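Local coordinates for protein chemotaxis transducer (Pseudomonas aeruginosa, PDB 6GCV) that mediates nitrate chemotaxis as a chemoreceptor, binding nitrate directly through a helical PilJ-type ligand-binding domain, at residues A[17-22]-A[72-77]. Numbering follows the deposited sequence. Where two conformers were deposited one is given.
Sequences SPETIN and RNVSRM. With ACT (acetate ion), chain F.
Ser17 OG is gripped by three groups: it donates to Asn73 O at 2.6 Å and accepts from both the backbone N and the OG1 of Thr20. The bond to Thr20 N makes Ser17 the N-cap of helix 18-42. With chi1 at 66°, OG lies between its own backbone N and carbonyl carbon, where it meets the first turn of the helix and the loop together. Thr20 OG1, which donates to Ser17 OG at 2.7 Å, in turn takes the N-H of Ser75 in an almost perfectly straight bond, 2.8 Å from Ser75 N and 179° at the hydrogen. A relay of backbone and hydroxyl groups thus ties the cap to the loop. Glu19 lays its CG against Arg72 O at 3.3 Å. Glu19 OE2 lies well off the guanidinium plane of Arg72, 3.9 Å from Arg72 NE, a long salt bridge of charges to which no N-H points. The N-H of NE instead meets, in that plane, an acetate ion, probably from the crystallisation liquor, while Asp64 pairs with NH1. One water bridges Glu19 N and Asn73 OD1. Asn73 and Val74, both facing Asn69, have the geometry of a G1 beta bulge. At one end of the PilJ-type four-helix bundle, the contact fastens the start of helix 18-42 to the loop joining helices 48-67 and 80-103, with Met133 of helix 112-137 packing against Thr20 and Met77.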
loop_
_atom_site.group_PDB
_atom_site.type_symbol
_atom_site.label_atom_id
_atom_site.label_comp_id
_atom_site.label_asym_id
_atom_site.label_seq_id
_atom_site.Cartn_x
_atom_site.Cartn_y
_atom_site.Cartn_z
ATOM N N SER A 17 -16.841 -9.297 -7.244
ATOM C CA SER A 17 -16.938 -9.214 -5.804
ATOM C C SER A 17 -16.105 -8.057 -5.276
ATOM O O SER A 17 -15.052 -7.751 -5.851
ATOM C CB SER A 17 -16.426 -10.499 -5.165
ATOM O OG SER A 17 -15.046 -10.631 -5.408
ATOM N N PRO A 18 -16.539 -7.456 -4.161
ATOM C CA PRO A 18 -15.704 -6.436 -3.532
ATOM C C PRO A 18 -14.322 -6.966 -3.197
ATOM O O PRO A 18 -13.355 -6.204 -3.259
ATOM C CB PRO A 18 -16.473 -6.089 -2.254
ATOM C CG PRO A 18 -17.887 -6.404 -2.575
ATOM C CD PRO A 18 -17.859 -7.583 -3.518
ATOM N N GLU A 19 -14.226 -8.245 -2.819
ATOM C CA GLU A 19 -12.937 -8.818 -2.472
ATOM C C GLU A 19 -11.970 -8.790 -3.669
ATOM O O GLU A 19 -10.763 -8.654 -3.487
ATOM C CB GLU A 19 -13.111 -10.220 -1.913
ATOM C CG GLU A 19 -11.822 -10.997 -1.697
ATOM C CD GLU A 19 -10.881 -10.474 -0.656
ATOM O OE1 GLU A 19 -11.020 -9.363 -0.139
ATOM O OE2 GLU A 19 -9.924 -11.237 -0.370
ATOM N N THR A 20 -12.491 -8.904 -4.898
ATOM C CA THR A 20 -11.615 -8.826 -6.077
ATOM C C THR A 20 -10.889 -7.467 -6.119
ATOM O O THR A 20 -9.677 -7.384 -6.335
ATOM C CB THR A 20 -12.403 -9.054 -7.379
ATOM O OG1 THR A 20 -13.091 -10.309 -7.297
ATOM C CG2 THR A 20 -11.527 -9.037 -8.586
ATOM N N ILE A 21 -11.656 -6.400 -5.902
ATOM C CA ILE A 21 -11.107 -5.049 -5.901
ATOM C C ILE A 21 -10.186 -4.830 -4.680
ATOM O O ILE A 21 -9.155 -4.172 -4.777
ATOM C CB ILE A 21 -12.222 -3.981 -5.997
ATOM C CG1 ILE A 21 -13.027 -4.132 -7.290
ATOM C CG2 ILE A 21 -11.651 -2.573 -5.881
ATOM C CD1 ILE A 21 -12.224 -3.975 -8.555
ATOM N N ASN A 22 -10.561 -5.399 -3.540
ATOM C CA ASN A 22 -9.720 -5.334 -2.348
ATOM C C ASN A 22 -8.345 -5.946 -2.577
ATOM O O ASN A 22 -7.317 -5.352 -2.233
ATOM C CB ASN A 22 -10.391 -6.001 -1.155
ATOM C CG ASN A 22 -9.585 -5.872 0.107
ATOM O OD1 ASN A 22 -9.139 -4.774 0.436
ATOM N ND2 ASN A 22 -9.343 -6.977 0.790
ATOM N N ARG A 72 -11.380 -17.861 -2.290
ATOM C CA ARG A 72 -11.040 -16.533 -1.806
ATOM C C ARG A 72 -12.005 -15.445 -2.293
ATOM O O ARG A 72 -11.919 -14.294 -1.877
ATOM C CB ARG A 72 -9.624 -16.186 -2.245
ATOM C CG ARG A 72 -8.999 -15.059 -1.463
ATOM C CD ARG A 72 -7.596 -14.746 -1.967
ATOM N NE ARG A 72 -6.974 -13.739 -1.122
ATOM C CZ ARG A 72 -5.842 -13.097 -1.406
ATOM N NH1 ARG A 72 -5.212 -13.315 -2.546
ATOM N NH2 ARG A 72 -5.380 -12.178 -0.583
ATOM N N ASN A 73 -12.925 -15.818 -3.173
ATOM C CA ASN A 73 -13.894 -14.884 -3.742
ATOM C C ASN A 73 -13.214 -13.803 -4.573
ATOM O O ASN A 73 -13.570 -12.603 -4.469
ATOM C CB ASN A 73 -14.802 -14.286 -2.663
ATOM C CG ASN A 73 -16.062 -13.679 -3.217
ATOM O OD1 ASN A 73 -16.673 -12.829 -2.568
ATOM N ND2 ASN A 73 -16.449 -14.076 -4.429
ATOM N N VAL A 74 -12.224 -14.218 -5.350
ATOM C CA VAL A 74 -11.573 -13.344 -6.310
ATOM C C VAL A 74 -11.987 -13.786 -7.696
ATOM O O VAL A 74 -11.737 -14.926 -8.101
ATOM C CB VAL A 74 -10.034 -13.371 -6.175
ATOM C CG1 VAL A 74 -9.359 -12.577 -7.278
ATOM C CG2 VAL A 74 -9.599 -12.837 -4.813
ATOM N N SER A 75 -12.617 -12.878 -8.421
ATOM C CA SER A 75 -13.086 -13.112 -9.793
ATOM C C SER A 75 -11.942 -12.977 -10.809
ATOM O O SER A 75 -11.136 -12.065 -10.699
ATOM C CB SER A 75 -14.174 -12.056 -10.139
ATOM O OG SER A 75 -15.190 -11.943 -9.124
ATOM N N ARG A 76 -11.904 -13.834 -11.835
ATOM C CA ARG A 76 -10.996 -13.599 -12.962
ATOM C C ARG A 76 -11.721 -12.600 -13.847
ATOM O O ARG A 76 -12.882 -12.792 -14.193
ATOM C CB ARG A 76 -10.691 -14.888 -13.742
ATOM C CG ARG A 76 -9.747 -14.667 -14.930
ATOM C CD ARG A 76 -9.559 -15.917 -15.769
ATOM N NE ARG A 76 -10.816 -16.496 -16.228
ATOM C CZ ARG A 76 -11.468 -16.141 -17.333
ATOM N NH1 ARG A 76 -10.999 -15.196 -18.144
ATOM N NH2 ARG A 76 -12.609 -16.753 -17.635
ATOM N N MET A 77 -11.036 -11.544 -14.268
ATOM C CA MET A 77 -11.606 -10.573 -15.161
ATOM C C MET A 77 -10.895 -10.715 -16.487
ATOM O O MET A 77 -9.714 -10.397 -16.611
ATOM C CB MET A 77 -11.482 -9.165 -14.607
ATOM C CG MET A 77 -12.169 -8.963 -13.274
ATOM S SD MET A 77 -12.144 -7.226 -12.679
ATOM C CE MET A 77 -13.412 -6.510 -13.736
HETATM C C ACT F . -7.243 -13.892 2.247
HETATM O O ACT F . -6.602 -13.244 3.106
HETATM O OXT ACT F . -8.057 -13.340 1.466
HETATM C CH3 ACT F . -7.006 -15.377 2.137
HETATM O O HOH W 1 -16.370 -9.949 -1.592
HETATM O O HOH W 2 -11.744 -13.736 0.749
#